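Local coordinates for phosphoserine aminotransferase (Bacillus alcalophilus, PDB 1W23), which catalyses the reversible, pyridoxal-phosphate-dependent transamination between O-phosphoserine and 2-oxoglutarate in the second step of serine biosynthesis, at residues Ile93-Glu104 / Thr116-Tyr127; Asp142-Thr152 / His166-Asp176. All blocks are in the same frame, centred on the assembly; numbering follows the deposited sequence. Where two conformers were deposited one is given.

Interaction 1: residues Ile93-Glu104 / Thr116-Tyr127; sequences IGNYVLTGSWSE and THIAASTKANSY. With PLP (pyridoxal-5'-phosphate), chain J.
Tyr127 folds its ring over the turn Thr99-Gly100, in a beta-alpha-beta unit whose parallel strands 93-98 and 115-121 form one edge of the central sheet. Back toward the strand starts, His117 ND1 donates to Asn95 OD1 (2.9 Å); the acceptor lies in the imidazole plane, the donor above the amide plane. Beyond Gly100, the N-cap of helix 101-111, one face of the Trp102 indole covers the cofactor's pyridine ring, with Trp102 CE2 3.5 Å from PLP C4. Tyr127 CG is anti to the carbonyl carbon (chi1 -65°), and the ring lies across Leu98 O to Gly100. Tyr127 CB sits 3.7 Å from Thr99 O, CG and CD1 lie against Gly100 CA, CD2 brushes Thr99 C, and CE2 comes to 3.4 Å from Leu98 O. Gly100 CA makes a CH-pi contact over one face, 3.6 Å from the centroid of the Tyr127 ring, while Lys123 CA lies over the opposite face near the rim. CE1 and CZ approach Glu104 OE1, which is gripped twice, from opposite faces of the carboxylate plane: Lys123 NZ forms a salt bridge at 2.7 Å on the syn side, and Tyr127 OH donates at 2.6 Å on the anti side.

Interaction 2: residues Asp142-Thr152 / His166-Asp176; sequences DAYLHITSNNT and HAPLIADMSSD. With PLP (pyridoxal-5'-phosphate), chain J.
Asp142 and His166 meet at one end of this parallel strand pair with carboxylate and imidazole planes turned 60° apart. His166 NE2 points almost straight at the anti lone pair of Asp142 OD2 (2.8 Å). The same oxygen also accepts from Asn95 ND2. At the other end the side chains converge on the cofactor, as in fold-type I aminotransferases. Asp172, its CG anti to the backbone N (chi1 175°), directs OD2 to 2.7 Å from PLP N1; a water joins OD2 to Thr148 OG1, which also hydrogen-bonds Ser103 OG of helix 101-111. In an Asx turn, Asp172 OD1 accepts from Ser174 N and, through its syn lone pair, from Ser174 OG. Replacing Asp172 with a leucine would probably leave PLP N1 without its carboxylate mate and Ser174 OG free to turn. Asn150 ND2 donates to Ser175 OG nearly in its amide plane (2.9 Å), while Asn150 OD1 pairs with Ser295 OG. Ser175 OG also hydrogen-bonds Thr152 OG1 (2.7 Å), which bonds PLP O3 (2.6 Å). Ser149 OG donates to Asp176 OD1, while Arg180 pairs with OD2. Strand 142-148 lies between strands 169-172 and 93-98, with Tyr144 and His146 packed against helices 75-87 and 101-111.

How the interactions relate
From the N terminus, the chain runs out along strand 93-98, crosses helix 101-111 and returns on strand 115-121, where interaction 1 closes its loop. It next enters strand 142-148, passes through the small hairpin 150-151/156-157 and comes back on strand 169-172, closing interaction 2. The two loops follow in series, neither nesting nor crossing. In the sheet, however, strands 93-98 and 142-148 are neighbours, and Tyr96 packs on His146 between them; a probable hydrogen bond, Thr99 OG1 to Asn151 OD1 (2.7 Å), joins the segments just past these strands. Both interactions reach the cofactor: Trp102 and Ser174 lie over opposite faces of PLP, whose site Asn237 and Thr238 of the second subunit help complete.

Interaction 1: residues Ile93-Glu104 / Thr116-Tyr127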
loop_
_atom_site.group_PDB
_atom_site.type_symbol
_atom_site.label_atom_id
_atom_site.label_comp_id
_atom_site.label_asym_id
_atom_site.label_seq_id
_atom_site.Cartn_x
_atom_site.Cartn_y
_atom_site.Cartn_z
ATOM N N ILE A 93 -21.756 13.926 -16.006
ATOM C CA ILE A 93 -20.566 13.852 -16.880
ATOM C C ILE A 93 -19.312 14.041 -16.061
ATOM O O ILE A 93 -19.213 14.963 -15.261
ATOM C CB ILE A 93 -20.663 14.963 -17.951
ATOM C CG1 ILE A 93 -21.894 14.750 -18.859
ATOM C CG2 ILE A 93 -19.388 15.074 -18.753
ATOM C CD1 ILE A 93 -22.155 15.929 -19.831
ATOM N N GLY A 94 -18.320 13.173 -16.308
ATOM C CA GLY A 94 -16.981 13.401 -15.730
ATOM C C GLY A 94 -16.195 14.270 -16.696
ATOM O O GLY A 94 -15.832 13.837 -17.798
ATOM N N ASN A 95 -15.999 15.535 -16.336
ATOM C CA ASN A 95 -15.406 16.532 -17.232
ATOM C C ASN A 95 -13.935 16.725 -16.880
ATOM O O ASN A 95 -13.634 16.958 -15.702
ATOM C CB ASN A 95 -16.189 17.852 -17.098
ATOM C CG ASN A 95 -16.005 18.783 -18.275
ATOM O OD1 ASN A 95 -15.288 18.450 -19.236
ATOM N ND2 ASN A 95 -16.677 19.956 -18.238
ATOM N N TYR A 96 -13.043 16.585 -17.840
ATOM C CA TYR A 96 -11.581 16.542 -17.625
ATOM C C TYR A 96 -10.904 17.642 -18.403
ATOM O O TYR A 96 -11.214 17.899 -19.567
ATOM C CB TYR A 96 -11.009 15.152 -18.138
ATOM C CG TYR A 96 -11.344 14.082 -17.087
ATOM C CD1 TYR A 96 -12.636 13.571 -17.022
ATOM C CD2 TYR A 96 -10.429 13.628 -16.153
ATOM C CE1 TYR A 96 -12.986 12.620 -16.088
ATOM C CE2 TYR A 96 -10.768 12.684 -15.162
ATOM C CZ TYR A 96 -12.037 12.178 -15.141
ATOM O OH TYR A 96 -12.448 11.294 -14.169
ATOM N N VAL A 97 -9.881 18.248 -17.790
ATOM C CA VAL A 97 -8.960 19.139 -18.460
ATOM C C VAL A 97 -7.696 18.336 -18.735
ATOM O O VAL A 97 -7.044 17.834 -17.798
ATOM C CB VAL A 97 -8.639 20.405 -17.667
ATOM C CG1 VAL A 97 -7.679 21.331 -18.433
ATOM C CG2 VAL A 97 -9.893 21.173 -17.281
ATOM N N LEU A 98 -7.329 18.183 -20.007
ATOM C CA LEU A 98 -6.176 17.395 -20.377
ATOM C C LEU A 98 -4.913 18.260 -20.503
ATOM O O LEU A 98 -4.845 19.118 -21.396
ATOM C CB LEU A 98 -6.386 16.663 -21.688
ATOM C CG LEU A 98 -7.571 15.647 -21.697
ATOM C CD1 LEU A 98 -7.655 14.947 -23.054
ATOM C CD2 LEU A 98 -7.433 14.628 -20.568
ATOM N N THR A 99 -3.941 18.046 -19.597
ATOM C CA THR A 99 -2.691 18.769 -19.628
ATOM C C THR A 99 -1.484 17.851 -19.639
ATOM O O THR A 99 -0.340 18.315 -19.565
ATOM C CB THR A 99 -2.578 19.809 -18.507
ATOM O OG1 THR A 99 -2.994 19.223 -17.234
ATOM C CG2 THR A 99 -3.495 21.004 -18.746
ATOM N N GLY A 100 -1.672 16.537 -19.763
ATOM C CA GLY A 100 -0.588 15.595 -19.946
ATOM C C GLY A 100 -1.092 14.183 -19.964
ATOM O O GLY A 100 -2.298 13.916 -20.058
ATOM N N SER A 101 -0.170 13.243 -19.889
ATOM C CA SER A 101 -0.470 11.828 -19.929
ATOM C C SER A 101 -1.243 11.384 -18.695
ATOM O O SER A 101 -2.176 10.566 -18.784
ATOM C CB SER A 101 0.900 11.018 -20.054
ATOM O OG SER A 101 0.650 9.645 -19.783
ATOM N N TRP A 102 -0.874 11.889 -17.503
ATOM C CA TRP A 102 -1.625 11.531 -16.309
ATOM C C TRP A 102 -3.058 12.007 -16.399
ATOM O O TRP A 102 -3.969 11.307 -15.894
ATOM C CB TRP A 102 -0.914 12.046 -15.026
ATOM C CG TRP A 102 0.389 11.277 -14.819
ATOM C CD1 TRP A 102 1.655 11.770 -14.840
ATOM C CD2 TRP A 102 0.506 9.867 -14.602
ATOM N NE1 TRP A 102 2.547 10.769 -14.628
ATOM C CE2 TRP A 102 1.882 9.583 -14.476
ATOM C CE3 TRP A 102 -0.401 8.801 -14.468
ATOM C CZ2 TRP A 102 2.343 8.294 -14.249
ATOM C CZ3 TRP A 102 0.057 7.524 -14.244
ATOM C CH2 TRP A 102 1.429 7.299 -14.137
ATOM N N SER A 103 -3.335 13.149 -17.027
ATOM C CA SER A 103 -4.723 13.556 -17.235
ATOM C C SER A 103 -5.476 12.527 -18.102
ATOM O O SER A 103 -6.623 12.179 -17.845
ATOM C CB SER A 103 -4.815 14.896 -17.948
ATOM O OG SER A 103 -4.074 15.943 -17.323
ATOM N N GLU A 104 -4.797 12.069 -19.181
ATOM C CA GLU A 104 -5.381 11.087 -20.083
ATOM C C GLU A 104 -5.714 9.785 -19.334
ATOM O O GLU A 104 -6.777 9.189 -19.561
ATOM C CB GLU A 104 -4.455 10.776 -21.236
ATOM C CG GLU A 104 -4.236 11.933 -22.160
ATOM C CD GLU A 104 -3.261 11.686 -23.297
ATOM O OE1 GLU A 104 -3.120 12.537 -24.185
ATOM O OE2 GLU A 104 -2.620 10.600 -23.323
ATOM N N THR A 116 -18.227 11.100 -20.240
ATOM C CA THR A 116 -17.094 11.961 -20.020
ATOM C C THR A 116 -17.107 13.102 -21.063
ATOM O O THR A 116 -17.826 13.112 -22.060
ATOM C CB THR A 116 -15.763 11.226 -20.053
ATOM O OG1 THR A 116 -15.588 10.617 -21.337
ATOM C CG2 THR A 116 -15.681 10.150 -19.017
ATOM N N HIS A 117 -16.254 14.086 -20.795
ATOM C CA HIS A 117 -16.115 15.251 -21.646
ATOM C C HIS A 117 -14.701 15.819 -21.408
ATOM O O HIS A 117 -14.154 15.645 -20.334
ATOM C CB HIS A 117 -17.184 16.263 -21.299
ATOM C CG HIS A 117 -17.261 17.489 -22.130
ATOM N ND1 HIS A 117 -16.621 18.678 -21.853
ATOM C CD2 HIS A 117 -17.968 17.662 -23.290
ATOM C CE1 HIS A 117 -16.906 19.556 -22.790
ATOM N NE2 HIS A 117 -17.717 18.987 -23.666
ATOM N N ILE A 118 -14.227 16.522 -22.431
ATOM C CA ILE A 118 -12.940 17.217 -22.381
ATOM C C ILE A 118 -13.241 18.699 -22.366
ATOM O O ILE A 118 -13.633 19.327 -23.357
ATOM C CB ILE A 118 -12.035 16.825 -23.559
ATOM C CG1 ILE A 118 -11.681 15.323 -23.447
ATOM C CG2 ILE A 118 -10.737 17.636 -23.546
ATOM C CD1 ILE A 118 -11.007 14.777 -24.676
ATOM N N ALA A 119 -13.063 19.310 -21.190
ATOM C CA ALA A 119 -13.363 20.718 -21.008
ATOM C C ALA A 119 -12.364 21.597 -21.773
ATOM O O ALA A 119 -12.721 22.686 -22.252
ATOM C CB ALA A 119 -13.314 21.086 -19.544
ATOM N N ALA A 120 -11.113 21.164 -21.830
ATOM C CA ALA A 120 -10.039 21.917 -22.485
ATOM C C ALA A 120 -8.851 20.941 -22.572
ATOM O O ALA A 120 -8.765 19.964 -21.801
ATOM C CB ALA A 120 -9.688 23.164 -21.757
ATOM N N SER A 121 -7.932 21.221 -23.513
ATOM C CA SER A 121 -6.848 20.323 -23.778
ATOM C C SER A 121 -5.730 21.024 -24.526
ATOM O O SER A 121 -6.012 21.832 -25.412
ATOM C CB SER A 121 -7.320 19.164 -24.656
ATOM O OG SER A 121 -6.247 18.302 -24.958
ATOM N N THR A 122 -4.503 20.690 -24.187
ATOM C CA THR A 122 -3.349 21.111 -24.983
ATOM C C THR A 122 -2.619 19.942 -25.655
ATOM O O THR A 122 -1.468 20.041 -26.065
ATOM C CB THR A 122 -2.384 22.012 -24.153
ATOM O OG1 THR A 122 -2.032 21.319 -22.958
ATOM C CG2 THR A 122 -3.047 23.344 -23.786
ATOM N N LYS A 123 -3.365 18.821 -25.830
ATOM C CA LYS A 123 -2.829 17.649 -26.436
ATOM C C LYS A 123 -2.272 17.868 -27.851
ATOM O O LYS A 123 -1.221 17.323 -28.228
ATOM C CB LYS A 123 -3.919 16.561 -26.475
ATOM C CG LYS A 123 -3.485 15.195 -26.988
ATOM C CD LYS A 123 -4.657 14.207 -26.991
ATOM C CE LYS A 123 -4.233 12.910 -27.652
ATOM N NZ LYS A 123 -3.136 12.230 -26.913
ATOM N N ALA A 124 -2.993 18.649 -28.639
ATOM C CA ALA A 124 -2.636 18.827 -30.023
ATOM C C ALA A 124 -1.274 19.476 -30.163
ATOM O O ALA A 124 -0.606 19.242 -31.164
ATOM C CB ALA A 124 -3.693 19.624 -30.785
ATOM N N ASN A 125 -0.879 20.255 -29.171
ATOM C CA ASN A 125 0.417 20.908 -29.157
ATOM C C ASN A 125 1.390 20.233 -28.213
ATOM O O ASN A 125 2.363 20.847 -27.773
ATOM C CB ASN A 125 0.173 22.352 -28.704
ATOM C CG ASN A 125 1.191 23.273 -29.284
ATOM O OD1 ASN A 125 1.651 24.129 -28.504
ATOM N ND2 ASN A 125 1.432 23.055 -30.558
ATOM N N SER A 126 1.188 18.954 -27.963
ATOM C CA SER A 126 2.086 18.159 -27.157
ATOM C C SER A 126 2.220 18.697 -25.753
ATOM O O SER A 126 3.294 18.594 -25.148
ATOM C CB SER A 126 3.497 17.972 -27.805
ATOM O OG SER A 126 3.295 17.344 -29.103
ATOM N N TYR A 127 1.150 19.235 -25.214
ATOM C CA TYR A 127 1.110 19.537 -23.776
ATOM C C TYR A 127 2.258 20.458 -23.335
ATOM O O TYR A 127 2.943 20.203 -22.346
ATOM C CB TYR A 127 1.063 18.245 -22.977
ATOM C CG TYR A 127 -0.183 17.392 -23.158
ATOM C CD1 TYR A 127 -0.101 16.044 -23.513
ATOM C CD2 TYR A 127 -1.453 17.915 -22.929
ATOM C CE1 TYR A 127 -1.216 15.243 -23.663
ATOM C CE2 TYR A 127 -2.592 17.110 -23.031
ATOM C CZ TYR A 127 -2.469 15.770 -23.406
ATOM O OH TYR A 127 -3.623 15.036 -23.494
HETATM N N1 PLP J . -0.675 11.169 -11.326
HETATM C C2 PLP J . 0.505 11.889 -11.402
HETATM C C2A PLP J . 0.383 13.344 -11.662
HETATM C C3 PLP J . 1.719 11.242 -11.224
HETATM O O3 PLP J . 2.837 11.930 -11.271
HETATM C C4 PLP J . 1.745 9.819 -10.984
HETATM C C4A PLP J . 3.051 9.157 -10.727
HETATM C C5 PLP J . 0.522 9.133 -10.902
HETATM C C6 PLP J . -0.660 9.827 -11.101
HETATM C C5A PLP J . 0.440 7.650 -10.685
HETATM O O4P PLP J . 0.639 7.373 -9.249
HETATM P P PLP J . 0.679 5.822 -8.742
HETATM O O1P PLP J . 1.849 5.180 -9.422
HETATM O O2P PLP J . -0.644 5.191 -9.148
HETATM O O3P PLP J . 0.799 6.009 -7.237
#

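Interaction 2: residues Asp142-Thr152 / His166-Asp176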
loop_
_atom_site.group_PDB
_atom_site.type_symbol
_atom_site.label_atom_id
_atom_site.label_comp_id
_atom_site.label_asym_id
_atom_site.label_seq_id
_atom_site.Cartn_x
_atom_site.Cartn_y
_atom_site.Cartn_z
ATOM N N ASP A 142 -22.292 18.349 -15.280
ATOM C CA ASP A 142 -21.002 17.839 -14.813
ATOM C C ASP A 142 -21.128 17.285 -13.405
ATOM O O ASP A 142 -21.634 17.942 -12.479
ATOM C CB ASP A 142 -19.929 18.929 -14.824
ATOM C CG ASP A 142 -19.425 19.306 -16.190
ATOM O OD1 ASP A 142 -19.540 18.514 -17.163
ATOM O OD2 ASP A 142 -18.847 20.427 -16.305
ATOM N N ALA A 143 -20.604 16.070 -13.201
ATOM C CA ALA A 143 -20.446 15.512 -11.847
ATOM C C ALA A 143 -19.281 16.203 -11.124
ATOM O O ALA A 143 -19.263 16.338 -9.879
ATOM C CB ALA A 143 -20.199 14.014 -11.918
ATOM N N TYR A 144 -18.277 16.630 -11.862
ATOM C CA TYR A 144 -17.049 17.246 -11.371
ATOM C C TYR A 144 -16.291 17.739 -12.559
ATOM O O TYR A 144 -16.539 17.353 -13.704
ATOM C CB TYR A 144 -16.240 16.224 -10.575
ATOM C CG TYR A 144 -15.862 14.947 -11.263
ATOM C CD1 TYR A 144 -16.617 13.788 -11.003
ATOM C CD2 TYR A 144 -14.811 14.857 -12.162
ATOM C CE1 TYR A 144 -16.316 12.591 -11.628
ATOM C CE2 TYR A 144 -14.522 13.675 -12.795
ATOM C CZ TYR A 144 -15.246 12.543 -12.529
ATOM O OH TYR A 144 -14.975 11.336 -13.135
ATOM N N LEU A 145 -15.283 18.588 -12.278
ATOM C CA LEU A 145 -14.262 19.001 -13.237
ATOM C C LEU A 145 -12.925 18.551 -12.679
ATOM O O LEU A 145 -12.600 18.949 -11.546
ATOM C CB LEU A 145 -14.249 20.515 -13.435
ATOM C CG LEU A 145 -13.225 21.012 -14.469
ATOM C CD1 LEU A 145 -13.594 20.537 -15.859
ATOM C CD2 LEU A 145 -13.105 22.516 -14.375
ATOM N N HIS A 146 -12.207 17.716 -13.420
ATOM C CA HIS A 146 -10.938 17.124 -12.958
ATOM C C HIS A 146 -9.775 17.757 -13.667
ATOM O O HIS A 146 -9.775 17.861 -14.904
ATOM C CB HIS A 146 -10.981 15.608 -13.217
ATOM C CG HIS A 146 -9.747 14.887 -12.741
ATOM N ND1 HIS A 146 -8.517 14.907 -13.433
ATOM C CD2 HIS A 146 -9.571 14.075 -11.674
ATOM C CE1 HIS A 146 -7.659 14.121 -12.754
ATOM N NE2 HIS A 146 -8.277 13.629 -11.671
ATOM N N ILE A 147 -8.754 18.152 -12.884
ATOM C CA ILE A 147 -7.509 18.700 -13.393
ATOM C C ILE A 147 -6.345 17.909 -12.816
ATOM O O ILE A 147 -6.462 17.204 -11.807
ATOM C CB ILE A 147 -7.362 20.194 -13.039
ATOM C CG1 ILE A 147 -7.179 20.447 -11.545
ATOM C CG2 ILE A 147 -8.536 21.002 -13.614
ATOM C CD1 ILE A 147 -6.866 21.880 -11.186
ATOM N N THR A 148 -5.170 18.102 -13.451
ATOM C CA THR A 148 -3.909 17.540 -13.001
ATOM C C THR A 148 -3.000 18.742 -12.722
ATOM O O THR A 148 -2.624 19.469 -13.672
ATOM C CB THR A 148 -3.282 16.638 -14.060
ATOM O OG1 THR A 148 -4.278 15.721 -14.555
ATOM C CG2 THR A 148 -2.074 15.919 -13.505
ATOM N N SER A 149 -2.733 19.050 -11.456
ATOM C CA SER A 149 -2.055 20.333 -11.147
ATOM C C SER A 149 -0.654 20.441 -11.692
ATOM O O SER A 149 -0.244 21.501 -12.159
ATOM C CB SER A 149 -2.054 20.532 -9.616
ATOM O OG SER A 149 -1.462 19.424 -8.982
ATOM N N ASN A 150 0.087 19.332 -11.671
ATOM C CA ASN A 150 1.455 19.262 -12.146
ATOM C C ASN A 150 1.535 18.022 -13.052
ATOM O O ASN A 150 1.250 16.889 -12.630
ATOM C CB ASN A 150 2.449 19.227 -10.967
ATOM C CG ASN A 150 3.893 19.356 -11.466
ATOM O OD1 ASN A 150 4.325 20.505 -11.732
ATOM N ND2 ASN A 150 4.566 18.226 -11.616
ATOM N N ASN A 151 1.871 18.282 -14.298
ATOM C CA ASN A 151 1.889 17.257 -15.336
ATOM C C ASN A 151 3.297 16.684 -15.404
ATOM O O ASN A 151 4.201 17.193 -16.082
ATOM C CB ASN A 151 1.456 17.857 -16.669
ATOM C CG ASN A 151 0.086 18.495 -16.472
ATOM O OD1 ASN A 151 -0.913 17.777 -16.399
ATOM N ND2 ASN A 151 0.039 19.805 -16.387
ATOM N N THR A 152 3.493 15.620 -14.608
ATOM C CA THR A 152 4.828 15.127 -14.236
ATOM C C THR A 152 5.684 14.784 -15.444
ATOM O O THR A 152 6.920 14.925 -15.394
ATOM C CB THR A 152 4.642 13.852 -13.347
ATOM O OG1 THR A 152 3.481 14.071 -12.527
ATOM C CG2 THR A 152 5.864 13.584 -12.477
ATOM N N HIS A 166 -20.264 25.184 -10.382
ATOM C CA HIS A 166 -21.367 24.403 -10.912
ATOM C C HIS A 166 -21.244 22.904 -10.563
ATOM O O HIS A 166 -22.207 22.190 -10.710
ATOM C CB HIS A 166 -21.513 24.539 -12.425
ATOM C CG HIS A 166 -20.441 23.794 -13.168
ATOM N ND1 HIS A 166 -19.087 24.069 -13.079
ATOM C CD2 HIS A 166 -20.525 22.742 -13.993
ATOM C CE1 HIS A 166 -18.402 23.213 -13.842
ATOM N NE2 HIS A 166 -19.234 22.387 -14.407
ATOM N N ALA A 167 -20.058 22.507 -10.120
ATOM C CA ALA A 167 -19.673 21.124 -9.830
ATOM C C ALA A 167 -18.388 21.183 -9.013
ATOM O O ALA A 167 -17.680 22.206 -9.086
ATOM C CB ALA A 167 -19.429 20.400 -11.155
ATOM N N PRO A 168 -18.019 20.173 -8.260
ATOM C CA PRO A 168 -16.763 20.219 -7.552
ATOM C C PRO A 168 -15.556 20.121 -8.454
ATOM O O PRO A 168 -15.532 19.368 -9.415
ATOM C CB PRO A 168 -16.875 18.948 -6.670
ATOM C CG PRO A 168 -17.827 18.035 -7.366
ATOM C CD PRO A 168 -18.864 18.974 -7.964
ATOM N N LEU A 169 -14.535 20.890 -8.093
ATOM C CA LEU A 169 -13.226 20.823 -8.719
ATOM C C LEU A 169 -12.399 19.728 -8.026
ATOM O O LEU A 169 -12.305 19.736 -6.777
ATOM C CB LEU A 169 -12.538 22.171 -8.643
ATOM C CG LEU A 169 -11.140 22.279 -9.289
ATOM C CD1 LEU A 169 -11.202 22.069 -10.783
ATOM C CD2 LEU A 169 -10.498 23.646 -8.964
ATOM N N ILE A 170 -11.840 18.830 -8.808
ATOM C CA ILE A 170 -11.062 17.680 -8.297
ATOM C C ILE A 170 -9.692 17.741 -8.915
ATOM O O ILE A 170 -9.586 18.017 -10.141
ATOM C CB ILE A 170 -11.732 16.343 -8.688
ATOM C CG1 ILE A 170 -13.213 16.498 -8.421
ATOM C CG2 ILE A 170 -10.977 15.179 -8.060
ATOM C CD1 ILE A 170 -13.838 15.755 -7.326
ATOM N N ALA A 171 -8.654 17.522 -8.106
ATOM C CA ALA A 171 -7.298 17.612 -8.662
ATOM C C ALA A 171 -6.405 16.455 -8.235
ATOM O O ALA A 171 -6.293 16.119 -7.045
ATOM C CB ALA A 171 -6.640 18.917 -8.185
ATOM N N ASP A 172 -5.720 15.910 -9.226
ATOM C CA ASP A 172 -4.595 14.997 -9.050
ATOM C C ASP A 172 -3.366 15.884 -8.843
ATOM O O ASP A 172 -2.807 16.464 -9.782
ATOM C CB ASP A 172 -4.400 14.132 -10.300
ATOM C CG ASP A 172 -3.185 13.231 -10.255
ATOM O OD1 ASP A 172 -2.430 13.248 -9.229
ATOM O OD2 ASP A 172 -2.990 12.510 -11.254
ATOM N N MET A 173 -2.973 16.006 -7.569
ATOM C CA MET A 173 -1.829 16.820 -7.145
ATOM C C MET A 173 -0.634 15.951 -6.790
ATOM O O MET A 173 0.249 16.384 -6.016
ATOM C CB MET A 173 -2.167 17.763 -5.977
ATOM C CG MET A 173 -3.349 18.718 -6.358
ATOM S SD MET A 173 -3.473 20.006 -5.103
ATOM C CE MET A 173 -4.712 21.082 -5.845
ATOM N N SER A 174 -0.552 14.742 -7.322
ATOM C CA SER A 174 0.519 13.825 -6.971
ATOM C C SER A 174 1.896 14.450 -6.995
ATOM O O SER A 174 2.681 14.224 -6.061
ATOM C CB SER A 174 0.529 12.639 -7.906
ATOM O OG SER A 174 -0.623 11.815 -7.762
ATOM N N SER A 175 2.243 15.230 -8.033
ATOM C CA SER A 175 3.613 15.679 -8.173
ATOM C C SER A 175 3.858 17.117 -7.732
ATOM O O SER A 175 4.998 17.590 -7.864
ATOM C CB SER A 175 4.134 15.368 -9.564
ATOM O OG SER A 175 3.275 15.917 -10.552
ATOM N N ASP A 176 2.887 17.801 -7.113
ATOM C CA ASP A 176 3.166 19.104 -6.516
ATOM C C ASP A 176 2.432 19.378 -5.219
ATOM O O ASP A 176 2.573 20.495 -4.682
ATOM C CB ASP A 176 2.957 20.271 -7.489
ATOM C CG ASP A 176 1.498 20.606 -7.795
ATOM O OD1 ASP A 176 0.622 19.817 -7.336
ATOM O OD2 ASP A 176 1.277 21.628 -8.493
HETATM N N1 PLP J . -0.675 11.169 -11.326
HETATM C C2 PLP J . 0.505 11.889 -11.402
HETATM C C2A PLP J . 0.383 13.344 -11.662
HETATM C C3 PLP J . 1.719 11.242 -11.224
HETATM O O3 PLP J . 2.837 11.930 -11.271
HETATM C C4 PLP J . 1.745 9.819 -10.984
HETATM C C4A PLP J . 3.051 9.157 -10.727
HETATM C C5 PLP J . 0.522 9.133 -10.902
HETATM C C6 PLP J . -0.660 9.827 -11.101
HETATM C C5A PLP J . 0.440 7.650 -10.685
HETATM O O4P PLP J . 0.639 7.373 -9.249
HETATM P P PLP J . 0.679 5.822 -8.742
HETATM O O1P PLP J . 1.849 5.180 -9.422
HETATM O O2P PLP J . -0.644 5.191 -9.148
HETATM O O3P PLP J . 0.799 6.009 -7.237
HETATM O O HOH W 1 -4.371 13.158 -13.539
HETATM O O HOH W 2 0.196 16.488 -10.004
#